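Local atomic coordinates of chinitase A (Streptomyces coelicolor, PDB entry 3EBV), a protein that probably cleaves chitin chains internally as a family 18 endochitinase, this chain being its glycosyl hydrolase domain. Residues Tyr128-Leu133 with Ala166-Asp171; Ala225-Arg228 with Gly233-Ser236; Asn274-Ala277 with Trp283-Ser286. All blocks are in the same frame, centred on the assembly; numbering follows the deposited sequence. Where two conformers were deposited one is given.

Interaction 1 of 3, residues Tyr128-Leu133 with Ala166-Asp171; sequences YMTQAL and ALNVKD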
ATOM      1  N   TYR A 128      -9.704   1.741  17.922  1.00 12.42           N
ATOM      2  CA  TYR A 128      -8.375   1.460  18.523  1.00 11.66           C
ATOM      3  C   TYR A 128      -7.221   1.673  17.542  1.00 11.69           C
ATOM      4  O   TYR A 128      -6.139   2.099  17.928  1.00 12.52           O
ATOM      5  CB  TYR A 128      -8.342   0.110  19.281  1.00 11.29           C
ATOM      6  CG  TYR A 128      -9.360   0.217  20.390  1.00 12.67           C
ATOM      7  CD1 TYR A 128      -9.075   1.012  21.492  1.00 13.09           C
ATOM      8  CD2 TYR A 128     -10.632  -0.332  20.275  1.00 13.54           C
ATOM      9  CE1 TYR A 128     -10.022   1.195  22.474  1.00 12.01           C
ATOM     10  CE2 TYR A 128     -11.612  -0.138  21.277  1.00 13.33           C
ATOM     11  CZ  TYR A 128     -11.262   0.657  22.365  1.00 13.70           C
ATOM     12  OH  TYR A 128     -12.183   0.925  23.359  1.00 14.75           O
HETATM   13  N   MSE A 129      -7.484   1.457  16.247  1.00 11.40           N
HETATM   14  CA  MSE A 129      -6.424   1.771  15.303  1.00 10.70           C
HETATM   15  C   MSE A 129      -6.167   3.289  15.193  1.00  9.80           C
HETATM   16  O   MSE A 129      -5.029   3.748  14.994  1.00 11.03           O
HETATM   17  CB  MSE A 129      -6.734   1.205  13.899  1.00 11.37           C
HETATM   18  CG  MSE A 129      -5.590   1.430  12.867  1.00 12.09           C
HETATM   19 SE   MSE A 129      -3.791   0.752  13.440  1.00 17.95          SE
HETATM   20  CE  MSE A 129      -4.059  -1.175  13.080  1.00 14.05           C
ATOM     21  N   THR A 130      -7.225   4.119  15.334  1.00 10.77           N
ATOM     22  CA  THR A 130      -7.010   5.570  15.323  1.00 11.14           C
ATOM     23  C   THR A 130      -6.145   5.956  16.547  1.00 10.51           C
ATOM     24  O   THR A 130      -5.177   6.691  16.400  1.00 11.75           O
ATOM     25  CB  THR A 130      -8.366   6.350  15.339  1.00 11.15           C
ATOM     26  OG1 THR A 130      -9.111   6.006  14.137  1.00 11.55           O
ATOM     27  CG2 THR A 130      -8.123   7.855  15.388  1.00 11.16           C
ATOM     28  N   GLN A 131      -6.499   5.397  17.705  1.00 12.16           N
ATOM     29  CA  GLN A 131      -5.708   5.692  18.907  1.00 12.29           C
ATOM     30  C   GLN A 131      -4.255   5.253  18.706  1.00 13.05           C
ATOM     31  O   GLN A 131      -3.323   6.014  19.016  1.00 13.43           O
ATOM     32  CB  GLN A 131      -6.304   4.952  20.071  1.00 12.03           C
ATOM     33  CG  GLN A 131      -5.498   5.175  21.398  1.00 12.06           C
ATOM     34  CD  GLN A 131      -6.091   4.432  22.575  1.00 12.45           C
ATOM     35  OE1 GLN A 131      -7.287   4.103  22.627  1.00 13.52           O
ATOM     36  NE2 GLN A 131      -5.222   4.173  23.583  1.00 14.83           N
ATOM     37  N   ALA A 132      -4.081   4.048  18.148  1.00 12.78           N
ATOM     38  CA  ALA A 132      -2.723   3.503  17.922  1.00 12.20           C
ATOM     39  C   ALA A 132      -1.905   4.397  16.988  1.00 12.29           C
ATOM     40  O   ALA A 132      -0.726   4.694  17.226  1.00 12.92           O
ATOM     41  CB  ALA A 132      -2.796   2.083  17.384  1.00 13.29           C
ATOM     42  N   LEU A 133      -2.539   4.826  15.899  1.00 11.39           N
ATOM     43  CA  LEU A 133      -1.825   5.642  14.930  1.00 11.85           C
ATOM     44  C   LEU A 133      -1.451   7.041  15.487  1.00 11.81           C
ATOM     45  O   LEU A 133      -0.402   7.593  15.131  1.00 13.38           O
ATOM     46  CB  LEU A 133      -2.612   5.769  13.591  1.00 11.76           C
ATOM     47  CG  LEU A 133      -2.664   4.443  12.815  1.00 12.00           C
ATOM     48  CD1 LEU A 133      -3.618   4.641  11.608  1.00 12.18           C
ATOM     49  CD2 LEU A 133      -1.287   3.969  12.351  1.00 12.16           C
ATOM     50  N   ALA A 166      -8.946   6.048   8.077  1.00  9.98           N
ATOM     51  CA  ALA A 166      -8.268   6.943   7.164  1.00 10.35           C
ATOM     52  C   ALA A 166      -8.739   8.408   7.328  1.00 10.45           C
ATOM     53  O   ALA A 166      -7.924   9.352   7.391  1.00 12.29           O
ATOM     54  CB  ALA A 166      -8.489   6.445   5.722  1.00 10.24           C
ATOM     55  N   LEU A 167     -10.069   8.601   7.420  1.00 10.57           N
ATOM     56  CA  LEU A 167     -10.608   9.945   7.630  1.00 11.65           C
ATOM     57  C   LEU A 167     -10.169  10.505   9.001  1.00 10.77           C
ATOM     58  O   LEU A 167      -9.796  11.691   9.075  1.00 12.25           O
ATOM     59  CB  LEU A 167     -12.129   9.925   7.519  1.00 11.71           C
ATOM     60  CG  LEU A 167     -12.633   9.688   6.069  1.00 13.16           C
ATOM     61  CD1 LEU A 167     -14.125   9.360   6.156  1.00 14.31           C
ATOM     62  CD2 LEU A 167     -12.324  10.911   5.166  1.00 13.50           C
ATOM     63  N   ASN A 168     -10.176   9.644  10.025  1.00 10.63           N
ATOM     64  CA  ASN A 168      -9.835  10.132  11.384  1.00 12.11           C
ATOM     65  C   ASN A 168      -8.416  10.634  11.405  1.00 12.99           C
ATOM     66  O   ASN A 168      -8.101  11.581  12.145  1.00 14.09           O
ATOM     67  CB  ASN A 168      -9.967   8.999  12.388  1.00 11.76           C
ATOM     68  CG  ASN A 168     -11.413   8.618  12.680  1.00 10.98           C
ATOM     69  OD1 ASN A 168     -12.365   9.323  12.254  1.00 12.23           O
ATOM     70  ND2 ASN A 168     -11.601   7.522  13.425  1.00 10.63           N
ATOM     71  N   VAL A 169      -7.542   9.979  10.623  1.00 11.61           N
ATOM     72  CA  VAL A 169      -6.106  10.364  10.602  1.00 12.20           C
ATOM     73  C   VAL A 169      -5.683  11.066   9.317  1.00 12.25           C
ATOM     74  O   VAL A 169      -4.498  11.065   8.939  1.00 11.42           O
ATOM     75  CB  VAL A 169      -5.162   9.169  10.967  1.00 12.46           C
ATOM     76  CG1 VAL A 169      -5.606   8.499  12.257  1.00 12.09           C
ATOM     77  CG2 VAL A 169      -5.151   8.114   9.809  1.00 12.50           C
ATOM     78  N   LYS A 170      -6.634  11.725   8.645  1.00 12.37           N
ATOM     79  CA  LYS A 170      -6.351  12.304   7.339  0.70 13.13           C
ATOM     80  C   LYS A 170      -5.150  13.239   7.318  1.00 12.74           C
ATOM     81  O   LYS A 170      -4.382  13.282   6.361  1.00 13.77           O
ATOM     82  CB  LYS A 170      -7.608  13.024   6.825  0.70 13.49           C
ATOM     83  CG  LYS A 170      -7.419  13.672   5.487  0.70 15.20           C
ATOM     84  CD  LYS A 170      -8.690  14.337   4.994  0.70 18.70           C
ATOM     85  CE  LYS A 170      -8.508  14.810   3.536  0.70 17.21           C
ATOM     86  NZ  LYS A 170      -9.629  15.761   3.120  0.70 19.06           N
ATOM     87  N   ASP A 171      -4.982  14.006   8.403  1.00 13.19           N
ATOM     88  CA  ASP A 171      -3.878  14.983   8.444  1.00 14.16           C
ATOM     89  C   ASP A 171      -2.477  14.349   8.583  1.00 15.18           C
ATOM     90  O   ASP A 171      -1.477  15.063   8.399  1.00 16.49           O
ATOM     91  CB  ASP A 171      -4.111  15.927   9.619  1.00 14.48           C
ATOM     92  CG  ASP A 171      -4.308  15.159  10.903  1.00 18.35           C
ATOM     93  OD1 ASP A 171      -5.358  14.502  11.047  1.00 23.12           O
ATOM     94  OD2 ASP A 171      -3.424  15.165  11.747  1.00 23.23           O
TER
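Thr-130, Leu-133, Asn-168 and Val-169 form a mainly apolar, partly buried contact between the early turns of helix 126-140 and the end of helix 161-168, two helices on the outside of the barrel. The backbones come nearest at Thr-130 and Asn-168, whose CA atoms lie 6.7 Å apart. Thr-130 touches Asn-168 with both of its branches, and the two side chains cross at about a right angle. Asn-168 CB lies 3.6 Å from Thr-130 OG1 and 3.7 Å from Thr-130 CG2. The methyl, carried anti to the backbone N (chi1 of OG1 -62°), also meets Val-169 tip to tip, Thr-130 CG2 lying 4.1 Å from Val-169 CG1. One turn further along the helix and deeper in, Leu-133 CD1 rests 4.2 Å from Val-169 CG2, so the two methyls of the valine are shared between Thr-130 and Leu-133. Thr-130 OG1 is hydrogen-bonded to the carbonyl O of Pro-126 in the preceding turn, which helps to hold the rotation of the side chain. With an alanine here, the loss of both branches would probably open a gap beside Val-169 CG1 and leave the Pro-126 carbonyl without its hydroxyl mate. Val-169 is the first residue to leave helical geometry. Beside it, Arg-134 links the two elements a second time, hydrogen-bonding the carbonyl of Asn-168 and forming a salt bridge with Asp-171. Leu-133 and Val-169 both rest on Leu-146 of strand 145-148, an arrangement typical of the outer layer of a TIM barrel, where neighbouring helices pack on each other and on the strand beneath.

Interaction 2 of 3, residues Ala225-Arg228 with Gly233-Ser236; sequences ASTR and GYVS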
ATOM      1  N   ALA A 225       1.108  -7.318  -9.810  1.00  9.86           N
ATOM      2  CA  ALA A 225       2.153  -7.037 -10.800  1.00 10.65           C
ATOM      3  C   ALA A 225       2.039  -7.888 -12.072  1.00 11.12           C
ATOM      4  O   ALA A 225       2.572  -7.520 -13.119  1.00 12.60           O
ATOM      5  CB  ALA A 225       3.545  -7.244 -10.185  1.00 11.58           C
ATOM      6  N   SER A 226       1.444  -9.065 -11.911  1.00 11.57           N
ATOM      7  CA  SER A 226       1.339 -10.071 -12.975  1.00 11.21           C
ATOM      8  C   SER A 226       0.201 -11.026 -12.624  1.00 11.89           C
ATOM      9  O   SER A 226      -0.353 -10.959 -11.524  1.00 12.15           O
ATOM     10  CB  SER A 226       2.656 -10.885 -13.046  1.00 12.52           C
ATOM     11  OG  SER A 226       2.714 -11.806 -11.958  1.00 12.30           O
ATOM     12  N   THR A 227      -0.159 -11.946 -13.543  1.00 12.62           N
ATOM     13  CA  THR A 227      -1.204 -12.926 -13.213  1.00 14.23           C
ATOM     14  C   THR A 227      -0.753 -13.919 -12.143  1.00 13.40           C
ATOM     15  O   THR A 227      -1.599 -14.599 -11.513  1.00 15.70           O
ATOM     16  CB  THR A 227      -1.681 -13.746 -14.457  1.00 15.33           C
ATOM     17  OG1 THR A 227      -0.527 -14.292 -15.086  1.00 18.78           O
ATOM     18  CG2 THR A 227      -2.433 -12.827 -15.435  1.00 17.31           C
ATOM     19  N   ARG A 228       0.566 -13.972 -11.903  1.00 13.25           N
ATOM     20  CA  ARG A 228       1.098 -14.885 -10.849  1.00 13.60           C
ATOM     21  C   ARG A 228       0.931 -14.298  -9.442  1.00 13.79           C
ATOM     22  O   ARG A 228       1.025 -15.007  -8.442  1.00 14.85           O
ATOM     23  CB  ARG A 228       2.546 -15.271 -11.117  1.00 14.75           C
ATOM     24  CG  ARG A 228       2.732 -16.045 -12.411  1.00 18.78           C
ATOM     25  CD  ARG A 228       4.182 -16.500 -12.546  1.00 25.84           C
ATOM     26  NE  ARG A 228       4.480 -16.869 -13.926  1.00 31.53           N
ATOM     27  CZ  ARG A 228       4.289 -18.083 -14.440  1.00 36.64           C
ATOM     28  NH1 ARG A 228       3.821 -19.076 -13.678  1.00 38.06           N
ATOM     29  NH2 ARG A 228       4.583 -18.313 -15.717  1.00 38.32           N
ATOM     30  N   GLY A 233      -7.916 -10.166 -10.746  1.00 11.98           N
ATOM     31  CA  GLY A 233      -7.787  -8.702 -10.754  1.00 11.54           C
ATOM     32  C   GLY A 233      -6.577  -8.135 -11.465  1.00 11.35           C
ATOM     33  O   GLY A 233      -6.445  -6.896 -11.587  1.00 11.47           O
ATOM     34  N   TYR A 234      -5.662  -8.978 -11.958  1.00 10.93           N
ATOM     35  CA  TYR A 234      -4.575  -8.438 -12.782  1.00 10.61           C
ATOM     36  C   TYR A 234      -5.143  -7.685 -13.980  1.00 10.84           C
ATOM     37  O   TYR A 234      -6.067  -8.193 -14.643  1.00 12.92           O
ATOM     38  CB  TYR A 234      -3.652  -9.550 -13.298  1.00 11.50           C
ATOM     39  CG  TYR A 234      -2.648  -9.041 -14.284  1.00 12.38           C
ATOM     40  CD1 TYR A 234      -1.537  -8.333 -13.867  1.00 12.02           C
ATOM     41  CD2 TYR A 234      -2.849  -9.238 -15.666  1.00 12.52           C
ATOM     42  CE1 TYR A 234      -0.616  -7.790 -14.799  1.00 12.07           C
ATOM     43  CE2 TYR A 234      -1.946  -8.728 -16.593  1.00 13.78           C
ATOM     44  CZ  TYR A 234      -0.839  -8.011 -16.156  1.00 12.43           C
ATOM     45  OH  TYR A 234       0.037  -7.508 -17.113  1.00 15.76           O
ATOM     46  N   VAL A 235      -4.551  -6.524 -14.280  1.00 10.73           N
ATOM     47  CA  VAL A 235      -4.831  -5.841 -15.564  1.00 11.85           C
ATOM     48  C   VAL A 235      -3.511  -5.458 -16.238  1.00 11.48           C
ATOM     49  O   VAL A 235      -2.480  -5.260 -15.595  1.00 10.82           O
ATOM     50  CB  VAL A 235      -5.689  -4.568 -15.389  1.00 11.95           C
ATOM     51  CG1 VAL A 235      -7.063  -4.913 -14.825  1.00 13.31           C
ATOM     52  CG2 VAL A 235      -4.959  -3.496 -14.513  1.00 11.78           C
ATOM     53  N   SER A 236      -3.530  -5.353 -17.568  1.00 11.85           N
ATOM     54  CA  SER A 236      -2.349  -4.863 -18.271  0.60 12.10           C
ATOM     55  C   SER A 236      -1.965  -3.480 -17.755  1.00 11.26           C
ATOM     56  O   SER A 236      -2.841  -2.697 -17.335  1.00 12.27           O
ATOM     57  CB  SER A 236      -2.587  -4.801 -19.783  0.60 12.71           C
ATOM     58  OG  SER A 236      -3.584  -3.846 -20.098  0.60 17.76           O
TER
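Thr-227 and Tyr-234 bring the two limbs of the loop between strand 219-224 and helix 237-249 to 5.6 Å between their CA atoms, yet no hydrogen bond joins the limbs. The gap is bridged instead by the phenol ring of Tyr-234, which lies along the backbone of 225-227. With CG anti to the backbone N (chi1 172°), the ring is swung across to the opposing limb. The amide N of Thr-227 sits over one face of the ring, 3.8 Å above its plane and displaced toward the rim. The carbonyl carbon of the same peptide, Ser-226 C, comes in obliquely 3.4 Å from Tyr-234 CD1, and the carbonyl of the peptide before it, Ala-225 O, lies 3.6 Å from Tyr-234 CE1. CD2, on the other side of the ring from CD1, takes the methyl of the threonine, with Thr-227 CG2 3.6 Å from Tyr-234 CD2.

Ser-226 CB points away from the opposing limb, and its OG is used within its own: it accepts from Arg-228 N at 3.1 Å with a bent N-H...O angle of 136°, an ST turn. Backbone bonding between Ala-225 and Trp-271 ties the start of the loop to the neighbouring barrel strand, and the other limb ends at Ser-236, the N-cap of helix 237-249. This is a beta-alpha loop at the C-terminal end of its strand, as in TIM barrels. The contact is thus one of van der Waals packing of an aromatic ring on main chain and a single methyl: it depends on shape rather than on directional bonds, and the polar bonds lie within limb 225-228 or run to residues beyond the two limbs.

Interaction 3 of 3, residues Asn274-Ala277 with Trp283-Ser286; sequences NWDA and WSNS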
ATOM      1  N   ASN A 274       8.743  -8.463  -6.340  1.00 10.76           N
ATOM      2  CA  ASN A 274       9.310  -9.799  -6.706  1.00 10.30           C
ATOM      3  C   ASN A 274       8.579 -10.377  -7.886  1.00 11.51           C
ATOM      4  O   ASN A 274       9.210 -10.893  -8.843  1.00 12.01           O
ATOM      5  CB  ASN A 274       9.227 -10.725  -5.485  1.00 11.53           C
ATOM      6  CG  ASN A 274       9.869 -10.107  -4.263  1.00 11.82           C
ATOM      7  OD1 ASN A 274       9.252  -9.286  -3.544  1.00 11.67           O
ATOM      8  ND2 ASN A 274      11.126 -10.494  -3.992  1.00 12.38           N
ATOM      9  N   TRP A 275       7.238 -10.311  -7.864  1.00 10.72           N
ATOM     10  CA  TRP A 275       6.491 -10.794  -9.013  1.00 10.49           C
ATOM     11  C   TRP A 275       6.726  -9.887 -10.231  1.00  9.92           C
ATOM     12  O   TRP A 275       6.794 -10.382 -11.366  1.00 10.84           O
ATOM     13  CB  TRP A 275       5.001 -10.898  -8.700  1.00 11.21           C
ATOM     14  CG  TRP A 275       4.632 -12.008  -7.779  1.00 11.71           C
ATOM     15  CD1 TRP A 275       3.992 -11.898  -6.585  1.00 10.71           C
ATOM     16  CD2 TRP A 275       4.871 -13.408  -7.978  1.00 11.12           C
ATOM     17  NE1 TRP A 275       3.786 -13.141  -6.019  1.00 11.98           N
ATOM     18  CE2 TRP A 275       4.336 -14.088  -6.851  1.00 11.46           C
ATOM     19  CE3 TRP A 275       5.457 -14.160  -9.020  1.00 12.71           C
ATOM     20  CZ2 TRP A 275       4.395 -15.503  -6.704  1.00 12.27           C
ATOM     21  CZ3 TRP A 275       5.540 -15.573  -8.862  1.00 11.72           C
ATOM     22  CH2 TRP A 275       4.989 -16.219  -7.720  1.00 12.19           C
ATOM     23  N   ASP A 276       6.911  -8.580 -10.010  1.00 10.59           N
ATOM     24  CA  ASP A 276       7.232  -7.673 -11.140  1.00 10.98           C
ATOM     25  C   ASP A 276       8.536  -8.153 -11.838  1.00 10.37           C
ATOM     26  O   ASP A 276       8.593  -8.246 -13.069  1.00 11.86           O
ATOM     27  CB  ASP A 276       7.347  -6.242 -10.556  1.00 10.86           C
ATOM     28  CG  ASP A 276       7.623  -5.117 -11.580  1.00 10.67           C
ATOM     29  OD1 ASP A 276       7.098  -5.155 -12.720  1.00 11.54           O
ATOM     30  OD2 ASP A 276       8.361  -4.188 -11.131  1.00 12.43           O
ATOM     31  N   ALA A 277       9.525  -8.515 -11.024  1.00  9.96           N
ATOM     32  CA  ALA A 277      10.849  -8.971 -11.540  1.00 10.69           C
ATOM     33  C   ALA A 277      10.700 -10.287 -12.300  1.00 11.19           C
ATOM     34  O   ALA A 277      11.313 -10.449 -13.381  1.00 12.04           O
ATOM     35  CB  ALA A 277      11.820  -9.136 -10.399  1.00 11.65           C
ATOM     36  N   TRP A 283       5.524  -4.299 -15.568  1.00 12.06           N
ATOM     37  CA  TRP A 283       4.515  -3.459 -14.890  1.00 11.67           C
ATOM     38  C   TRP A 283       5.173  -2.164 -14.415  1.00 12.53           C
ATOM     39  O   TRP A 283       4.670  -1.052 -14.716  1.00 12.64           O
ATOM     40  CB  TRP A 283       3.873  -4.245 -13.731  1.00 12.10           C
ATOM     41  CG  TRP A 283       2.617  -3.634 -13.147  1.00 10.22           C
ATOM     42  CD1 TRP A 283       1.333  -4.001 -13.426  1.00 13.03           C
ATOM     43  CD2 TRP A 283       2.549  -2.588 -12.169  1.00 11.02           C
ATOM     44  NE1 TRP A 283       0.439  -3.229 -12.686  1.00 11.75           N
ATOM     45  CE2 TRP A 283       1.154  -2.347 -11.912  1.00 10.06           C
ATOM     46  CE3 TRP A 283       3.504  -1.790 -11.516  1.00 11.61           C
ATOM     47  CZ2 TRP A 283       0.721  -1.374 -10.991  1.00 11.16           C
ATOM     48  CZ3 TRP A 283       3.081  -0.837 -10.585  1.00 11.42           C
ATOM     49  CH2 TRP A 283       1.693  -0.614 -10.360  1.00 11.55           C
ATOM     50  N   SER A 284       6.267  -2.233 -13.649  1.00 11.01           N
ATOM     51  CA  SER A 284       6.874  -1.006 -13.147  1.00 10.96           C
ATOM     52  C   SER A 284       7.454  -0.141 -14.284  1.00 11.51           C
ATOM     53  O   SER A 284       7.447   1.110 -14.179  1.00 12.14           O
ATOM     54  CB  SER A 284       7.904  -1.255 -12.045  1.00 12.61           C
ATOM     55  OG  SER A 284       8.966  -2.099 -12.514  1.00 12.86           O
ATOM     56  N   ASN A 285       7.956  -0.771 -15.355  1.00 11.91           N
ATOM     57  CA  ASN A 285       8.461   0.031 -16.480  1.00 11.80           C
ATOM     58  C   ASN A 285       7.331   0.921 -17.020  1.00 12.29           C
ATOM     59  O   ASN A 285       7.546   2.108 -17.246  1.00 14.34           O
ATOM     60  CB  ASN A 285       9.010  -0.842 -17.603  1.00 12.79           C
ATOM     61  CG  ASN A 285      10.434  -1.308 -17.333  1.00 13.81           C
ATOM     62  OD1 ASN A 285      11.095  -0.805 -16.434  1.00 13.94           O
ATOM     63  ND2 ASN A 285      10.915  -2.219 -18.178  1.00 16.23           N
ATOM     64  N   SER A 286       6.154   0.346 -17.242  1.00 11.09           N
ATOM     65  CA  SER A 286       5.094   1.093 -17.963  1.00 11.31           C
ATOM     66  C   SER A 286       4.341   1.985 -16.980  1.00 12.16           C
ATOM     67  O   SER A 286       4.156   3.178 -17.263  1.00 12.46           O
ATOM     68  CB  SER A 286       4.149   0.129 -18.642  1.00 11.44           C
ATOM     69  OG  SER A 286       2.964   0.833 -19.035  1.00 13.16           O
TER
HETATM   70  O   HOH W   1       6.030  -6.919 -14.463  1.00 15.87           O
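Hydrogen bonds dominate this buried contact, in which the carboxylate of Asp-276 grips the first turn of helix 282-292. Both of its oxygens serve Ser-284: the hydroxyl donates to the syn lone pair of Asp-276 OD2, Ser-284 OG lying 2.6 Å away, while Ser-284 N donates to Asp-276 OD1 at 3.2 Å. That backbone bond is nearly straight (167°) but enters 33° out of the carboxylate plane. This two-pronged hold helps to fix the rotation of the carboxylate, which is extended toward Ser-284 with CG anti to the backbone N (chi1 -178°).

A water adds an indirect link, hydrogen-bonding Asp-276 OD1 at 2.7 Å and accepting from Trp-283 N at 2.9 Å. The negative group therefore faces amides at a helix start, which is likely to be electrostatically favourable. Tyr-30 OH is a further partner of OD2.

Van der Waals contact is slight: Trp-283 CB lies 3.5 Å from the carboxylate oxygen Asp-276 OD1. The bonds to Ser-284 join helix 273-278 to helix 282-292. The indole of Trp-283 leads away and packs the latter helix onto Val-240 of helix 237-249 and onto Ala-268, Thr-270 and Val-7 of the adjoining strands 267-271 and 6-12, where the barrel closes.

In the fold
Interactions 2 and 3 lie side by side, their centres 10 Å apart, whereas interaction 1 is about 31 Å from each, across the chain's centre. Ala-225 connects interactions 2 and 3 directly: its O is 3.6 Å from Trp-283 CB. Trp-275 likewise touches Ser-226 and Arg-228, so loop 225-236 packs on helix 273-278. Interaction 3 is the fully buried one and the most polar, with a carboxylate satisfied by hydroxyl, amide and water. Interaction 1, partly buried between helices, is chiefly aliphatic; interaction 2, within a single loop and reaching the surface, relies on an aromatic ring laid against backbone. All three belong to one barrel domain.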